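Local coordinates for protein acetyltransferase PA1377 (Pseudomonas aeruginosa, PDB 2VI7) that probably transfers an acetyl group to an amine, as a putative N-acetyltransferase of the GNAT (GCN5-related) family, at residues D55-I60 against L75-R80; I81-S86 against R122-V127. One frame throughout, in Å; residues are numbered along the deposited sequence.

Contact 1 of 2, residues D55-I60 against L75-R80; sequences DDRLLI and LEQHPR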
loop_
_atom_site.group_PDB
_atom_site.type_symbol
_atom_site.label_atom_id
_atom_site.label_comp_id
_atom_site.label_asym_id
_atom_site.label_seq_id
_atom_site.Cartn_x
_atom_site.Cartn_y
_atom_site.Cartn_z
ATOM N N ASP A 55 -1.338 -8.139 16.568
ATOM C CA ASP A 55 -2.275 -7.031 16.609
ATOM C C ASP A 55 -3.692 -7.481 16.238
ATOM O O ASP A 55 -3.861 -8.385 15.408
ATOM C CB ASP A 55 -1.789 -5.967 15.629
ATOM C CG ASP A 55 -2.276 -4.573 15.985
ATOM O OD1 ASP A 55 -1.480 -3.624 15.810
ATOM O OD2 ASP A 55 -3.441 -4.432 16.431
ATOM N N ASP A 56 -4.700 -6.854 16.854
ATOM C CA ASP A 56 -6.098 -7.173 16.553
ATOM C C ASP A 56 -6.468 -6.595 15.184
ATOM O O ASP A 56 -7.571 -6.810 14.674
ATOM C CB ASP A 56 -7.053 -6.587 17.609
ATOM C CG ASP A 56 -7.541 -7.633 18.619
ATOM O OD1 ASP A 56 -7.709 -8.816 18.229
ATOM O OD2 ASP A 56 -7.773 -7.265 19.797
ATOM N N ARG A 57 -5.532 -5.844 14.614
ATOM C CA ARG A 57 -5.696 -5.209 13.310
ATOM C C ARG A 57 -5.604 -6.187 12.129
ATOM O O ARG A 57 -6.290 -6.026 11.120
ATOM C CB ARG A 57 -4.621 -4.139 13.116
ATOM C CG ARG A 57 -4.782 -2.869 13.922
ATOM C CD ARG A 57 -3.571 -1.953 13.677
ATOM N NE ARG A 57 -3.164 -1.914 12.267
ATOM C CZ ARG A 57 -2.249 -2.709 11.709
ATOM N NH1 ARG A 57 -1.615 -3.624 12.437
ATOM N NH2 ARG A 57 -1.976 -2.601 10.411
ATOM N N LEU A 58 -4.732 -7.181 12.245
ATOM C CA LEU A 58 -4.552 -8.154 11.181
ATOM C C LEU A 58 -5.275 -9.445 11.486
ATOM O O LEU A 58 -4.996 -10.095 12.488
ATOM C CB LEU A 58 -3.069 -8.459 10.967
ATOM C CG LEU A 58 -2.765 -9.600 9.985
ATOM C CD1 LEU A 58 -3.360 -9.305 8.615
ATOM C CD2 LEU A 58 -1.266 -9.768 9.866
ATOM N N LEU A 59 -6.210 -9.811 10.621
ATOM C CA LEU A 59 -6.946 -11.048 10.789
ATOM C C LEU A 59 -6.671 -11.930 9.586
ATOM O O LEU A 59 -6.919 -11.535 8.448
ATOM C CB LEU A 59 -8.450 -10.794 10.881
ATOM C CG LEU A 59 -9.298 -12.066 10.732
ATOM C CD1 LEU A 59 -8.942 -13.079 11.819
ATOM C CD2 LEU A 59 -10.776 -11.691 10.790
ATOM N N ILE A 60 -6.140 -13.119 9.840
ATOM C CA ILE A 60 -5.861 -14.053 8.766
ATOM C C ILE A 60 -6.659 -15.318 9.024
ATOM O O ILE A 60 -6.614 -15.892 10.115
ATOM C CB ILE A 60 -4.351 -14.378 8.672
ATOM C CG1 ILE A 60 -3.564 -13.090 8.425
ATOM C CG2 ILE A 60 -4.091 -15.349 7.523
ATOM C CD1 ILE A 60 -2.099 -13.253 8.621
ATOM N N LEU A 75 -7.526 -9.785 6.425
ATOM C CA LEU A 75 -8.061 -8.432 6.546
ATOM C C LEU A 75 -7.143 -7.682 7.499
ATOM O O LEU A 75 -6.854 -8.165 8.590
ATOM C CB LEU A 75 -9.479 -8.460 7.128
ATOM C CG LEU A 75 -10.093 -7.099 7.505
ATOM C CD1 LEU A 75 -10.203 -6.208 6.265
ATOM C CD2 LEU A 75 -11.459 -7.303 8.134
ATOM N N GLU A 76 -6.671 -6.515 7.079
ATOM C CA GLU A 76 -5.796 -5.708 7.916
ATOM C C GLU A 76 -6.204 -4.235 7.972
ATOM O O GLU A 76 -6.182 -3.518 6.968
ATOM C CB GLU A 76 -4.339 -5.829 7.446
ATOM C CG GLU A 76 -3.409 -4.832 8.118
ATOM C CD GLU A 76 -1.958 -5.036 7.749
ATOM O OE1 GLU A 76 -1.697 -5.582 6.659
ATOM O OE2 GLU A 76 -1.077 -4.634 8.541
ATOM N N GLN A 77 -6.591 -3.798 9.165
ATOM C CA GLN A 77 -6.977 -2.416 9.378
ATOM C C GLN A 77 -5.711 -1.605 9.181
ATOM O O GLN A 77 -4.659 -1.951 9.718
ATOM C CB GLN A 77 -7.501 -2.224 10.799
ATOM C CG GLN A 77 -7.820 -0.785 11.140
ATOM C CD GLN A 77 -8.326 -0.637 12.549
ATOM O OE1 GLN A 77 -7.698 -1.112 13.496
ATOM N NE2 GLN A 77 -9.464 0.024 12.705
ATOM N N HIS A 78 -5.794 -0.534 8.406
ATOM C CA HIS A 78 -4.609 0.268 8.166
ATOM C C HIS A 78 -4.046 0.829 9.472
ATOM O O HIS A 78 -4.795 1.338 10.313
ATOM C CB HIS A 78 -4.923 1.397 7.189
ATOM C CG HIS A 78 -3.704 1.978 6.546
ATOM N ND1 HIS A 78 -2.740 2.657 7.259
ATOM C CD2 HIS A 78 -3.263 1.935 5.267
ATOM C CE1 HIS A 78 -1.757 3.004 6.448
ATOM N NE2 HIS A 78 -2.050 2.578 5.233
ATOM N N PRO A 79 -2.711 0.735 9.662
ATOM C CA PRO A 79 -2.009 1.219 10.859
ATOM C C PRO A 79 -2.019 2.732 11.103
ATOM O O PRO A 79 -1.919 3.181 12.249
ATOM C CB PRO A 79 -0.590 0.679 10.668
ATOM C CG PRO A 79 -0.437 0.675 9.180
ATOM C CD PRO A 79 -1.760 0.075 8.748
ATOM N N ARG A 80 -2.126 3.523 10.041
ATOM C CA ARG A 80 -2.141 4.969 10.211
ATOM C C ARG A 80 -3.495 5.452 10.693
ATOM O O ARG A 80 -4.527 5.037 10.190
ATOM C CB ARG A 80 -1.750 5.668 8.911
ATOM C CG ARG A 80 -0.346 5.319 8.447
ATOM C CD ARG A 80 0.107 6.241 7.342
ATOM N NE ARG A 80 1.308 6.984 7.710
ATOM C CZ ARG A 80 1.692 8.122 7.136
#
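Arg-57 lays its long side chain across the end of the strand that runs up to Gln-77 and buries the largest share of any residue here. Its chain bends at chi3 (42°), which turns the guanidinium back toward the facing strand. Arg-57 NH2 gives a hydrogen bond and salt bridge to OE2 of Glu-76 at 2.9 Å, arriving on the anti side of the carboxylate, whose plane stands 60° from the guanidinium. The same NH2 makes a weak bond, bent to 120°, to the backbone O of Gln-77. CB of Pro-79 lies over one guanidinium face, 3.6 Å from Arg-57 NH2, while NH1 faces Asp-55 OD1 in a long, weak salt bridge. Arginine suits the place because its N-H groups can serve two acids and a carbonyl together. Nearer the backbone, CG of Arg-57 comes within 3.4 Å of Gln-77 OE1; the amide nitrogen of Gln-77 instead bonds to Ser-84 O. Gln-77 N bonds to Arg-57 O at 3.0 Å, carrying the pairing beyond Leu-58.

Leu-75 takes the other large share. Leu-75 O receives N of Leu-59 at 2.7 Å, nearly straight, and Leu-75 N returns the bond to Leu-59 O. Both leucine side chains pack on Leu-110 of helix 102-117 from one sheet face, which suits their apolar branches. This is the open end of an antiparallel beta hairpin, strands 58-65 and 68-77, in the mixed GNAT sheet.

Contact 2 of 2, residues I81-S86 against R122-V127; sequences IRRSHS and RVELTV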
loop_
_atom_site.group_PDB
_atom_site.type_symbol
_atom_site.label_atom_id
_atom_site.label_comp_id
_atom_site.label_asym_id
_atom_site.label_seq_id
_atom_site.Cartn_x
_atom_site.Cartn_y
_atom_site.Cartn_z
ATOM N N ILE A 81 -3.479 6.325 11.689
ATOM C CA ILE A 81 -4.706 6.858 12.256
ATOM C C ILE A 81 -5.656 7.438 11.203
ATOM O O ILE A 81 -6.852 7.145 11.214
ATOM C CB ILE A 81 -4.391 7.946 13.327
ATOM C CG1 ILE A 81 -3.647 7.305 14.508
ATOM C CG2 ILE A 81 -5.679 8.584 13.840
ATOM C CD1 ILE A 81 -3.560 8.178 15.761
ATOM N N ARG A 82 -5.130 8.241 10.280
ATOM C CA ARG A 82 -5.978 8.863 9.268
ATOM C C ARG A 82 -6.464 7.929 8.158
ATOM O O ARG A 82 -7.171 8.363 7.256
ATOM C CB ARG A 82 -5.279 10.091 8.674
ATOM C CG ARG A 82 -5.049 11.215 9.692
ATOM C CD ARG A 82 -4.173 12.320 9.135
ATOM N NE ARG A 82 -4.819 12.988 8.024
ATOM C CZ ARG A 82 -4.222 13.879 7.243
ATOM N NH1 ARG A 82 -4.890 14.441 6.247
ATOM N NH2 ARG A 82 -2.955 14.204 7.450
ATOM N N ARG A 83 -6.111 6.647 8.248
ATOM C CA ARG A 83 -6.522 5.635 7.271
ATOM C C ARG A 83 -7.156 4.447 7.984
ATOM O O ARG A 83 -7.687 3.543 7.346
ATOM C CB ARG A 83 -5.308 5.137 6.500
ATOM C CG ARG A 83 -4.666 6.179 5.641
ATOM C CD ARG A 83 -5.245 6.133 4.249
ATOM N NE ARG A 83 -4.816 4.924 3.549
ATOM C CZ ARG A 83 -5.636 4.044 2.985
ATOM N NH1 ARG A 83 -6.951 4.214 3.027
ATOM N NH2 ARG A 83 -5.130 2.986 2.378
ATOM N N SER A 84 -7.102 4.463 9.310
ATOM C CA SER A 84 -7.616 3.369 10.128
ATOM C C SER A 84 -9.101 3.051 9.997
ATOM O O SER A 84 -9.572 2.061 10.560
ATOM C CB SER A 84 -7.259 3.620 11.594
ATOM O OG SER A 84 -7.833 4.830 12.042
ATOM N N HIS A 85 -9.844 3.879 9.270
ATOM C CA HIS A 85 -11.263 3.609 9.061
ATOM C C HIS A 85 -11.359 2.609 7.911
ATOM O O HIS A 85 -12.447 2.141 7.577
ATOM C CB HIS A 85 -12.019 4.882 8.681
ATOM C CG HIS A 85 -11.513 5.520 7.426
ATOM N ND1 HIS A 85 -10.370 6.288 7.394
ATOM C CD2 HIS A 85 -11.962 5.460 6.151
ATOM C CE1 HIS A 85 -10.138 6.674 6.154
ATOM N NE2 HIS A 85 -11.089 6.184 5.380
ATOM N N SER A 86 -10.211 2.294 7.306
ATOM C CA SER A 86 -10.157 1.354 6.188
ATOM C C SER A 86 -9.339 0.118 6.511
ATOM O O SER A 86 -8.587 0.082 7.483
ATOM C CB SER A 86 -9.555 2.016 4.948
ATOM O OG SER A 86 -8.163 2.209 5.120
ATOM N N ARG A 122 -14.302 1.390 4.929
ATOM C CA ARG A 122 -13.771 1.087 3.611
ATOM C C ARG A 122 -12.889 -0.151 3.611
ATOM O O ARG A 122 -12.026 -0.303 4.469
ATOM C CB ARG A 122 -12.962 2.302 3.147
ATOM C CG ARG A 122 -12.277 2.195 1.813
ATOM C CD ARG A 122 -11.386 3.406 1.600
ATOM N NE ARG A 122 -10.493 3.195 0.465
ATOM C CZ ARG A 122 -10.853 3.339 -0.805
ATOM N NH1 ARG A 122 -12.086 3.715 -1.103
ATOM N NH2 ARG A 122 -10.000 3.061 -1.779
ATOM N N VAL A 123 -13.115 -1.041 2.652
ATOM C CA VAL A 123 -12.295 -2.240 2.524
ATOM C C VAL A 123 -11.755 -2.202 1.101
ATOM O O VAL A 123 -12.510 -1.994 0.150
ATOM C CB VAL A 123 -13.102 -3.527 2.756
ATOM C CG1 VAL A 123 -12.181 -4.735 2.679
ATOM C CG2 VAL A 123 -13.768 -3.481 4.106
ATOM N N GLU A 124 -10.446 -2.395 0.971
ATOM C CA GLU A 124 -9.761 -2.320 -0.313
ATOM C C GLU A 124 -9.122 -3.623 -0.779
ATOM O O GLU A 124 -8.700 -4.452 0.023
ATOM C CB GLU A 124 -8.686 -1.240 -0.219
ATOM C CG GLU A 124 -9.129 -0.039 0.604
ATOM C CD GLU A 124 -7.973 0.816 1.077
ATOM O OE1 GLU A 124 -6.918 0.243 1.417
ATOM O OE2 GLU A 124 -8.121 2.058 1.131
ATOM N N LEU A 125 -9.051 -3.793 -2.094
ATOM C CA LEU A 125 -8.448 -4.982 -2.682
ATOM C C LEU A 125 -8.004 -4.691 -4.104
ATOM O O LEU A 125 -8.357 -3.665 -4.674
ATOM C CB LEU A 125 -9.448 -6.150 -2.688
ATOM C CG LEU A 125 -10.656 -6.131 -3.642
ATOM C CD1 LEU A 125 -10.212 -6.313 -5.081
ATOM C CD2 LEU A 125 -11.598 -7.260 -3.261
ATOM N N THR A 126 -7.205 -5.589 -4.667
ATOM C CA THR A 126 -6.756 -5.450 -6.047
ATOM C C THR A 126 -6.971 -6.841 -6.603
ATOM O O THR A 126 -6.881 -7.819 -5.875
ATOM C CB THR A 126 -5.248 -5.067 -6.167
ATOM O OG1 THR A 126 -4.448 -6.039 -5.487
ATOM C CG2 THR A 126 -4.987 -3.680 -5.600
ATOM N N VAL A 127 -7.286 -6.925 -7.884
ATOM C CA VAL A 127 -7.524 -8.209 -8.526
ATOM C C VAL A 127 -7.083 -8.086 -9.985
ATOM O O VAL A 127 -7.248 -7.039 -10.616
ATOM C CB VAL A 127 -9.048 -8.618 -8.412
ATOM C CG1 VAL A 127 -9.937 -7.504 -8.872
ATOM C CG2 VAL A 127 -9.356 -9.794 -9.275
HETATM O O HOH W 1 -6.447 0.022 4.087
#
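Glu-124 holds its carboxylate between two arginines, Arg-83 from the loop and Arg-122 from its own strand, and OE2 is the oxygen they share. Arg-122 NE meets the anti lone pair of Glu-124 OE2 at 2.7 Å, while Arg-83 NH1 comes to that OE2 on the syn side at 3.1 Å. Arg-83 NH2 adds longer, weak bonds to both carboxylate oxygens. Glu-124 OE1 accepts from a water at 2.7 Å, and that water also donates to Ser-86 OG. Bends at chi2 and chi3 fold the Arg-83 chain so that its guanidinium edge meets the acid. Glutamate is apt here, since its charge probably offsets the two positive groups, whose NH1 (Arg-83) and NE (Arg-122) lie 4.5 Å apart.

Both arginines have further partners: Arg-83 NH1 finds its strongest in Tyr-152 O of the second subunit, and Arg-122 NH2 forms a salt bridge with Glu-146. Serine fits its place because the short side chain of Ser-86 turns back (chi1 72°), letting Ser-86 OG donate to Arg-83 O at 2.6 Å. That carbonyl also accepts from Ser-86 N, closing the type I turn 83-86 with two bonds. His-85 NE2 is satisfied by Asp-151 O of the second subunit. Between the two segments the backbone bond is a weak one, Arg-122 N to His-85 O at 3.3 Å; pairing continues through Gly-87, which bonds to Arg-122 and Glu-124. Strands 86-95 and 122-128 thus begin side by side, a parallel pair of the GNAT sheet at the interface with the second subunit.

Contact 1 and contact 2 follow one another along the chain, with centres about 10 Å apart, and both belong to the same sheet. Strand 68-77 is paired with 58-65 in the first; on its other side it pairs with 86-95, whose first residue enters the second. The loop between them is tied directly: Gln-77 NE2 probably bonds to Ser-84 O at 3.0 Å, and His-78 N to Ser-86 O at 3.0 Å. Contact 1 is a surface arrangement, whereas contact 2 is buried and bonded to the second subunit, which also touches Arg-80. The crystal holds azide but no acetyl-CoA or substrate, and catalytic residues are not identified, so how either contact relates to the active site cannot be stated.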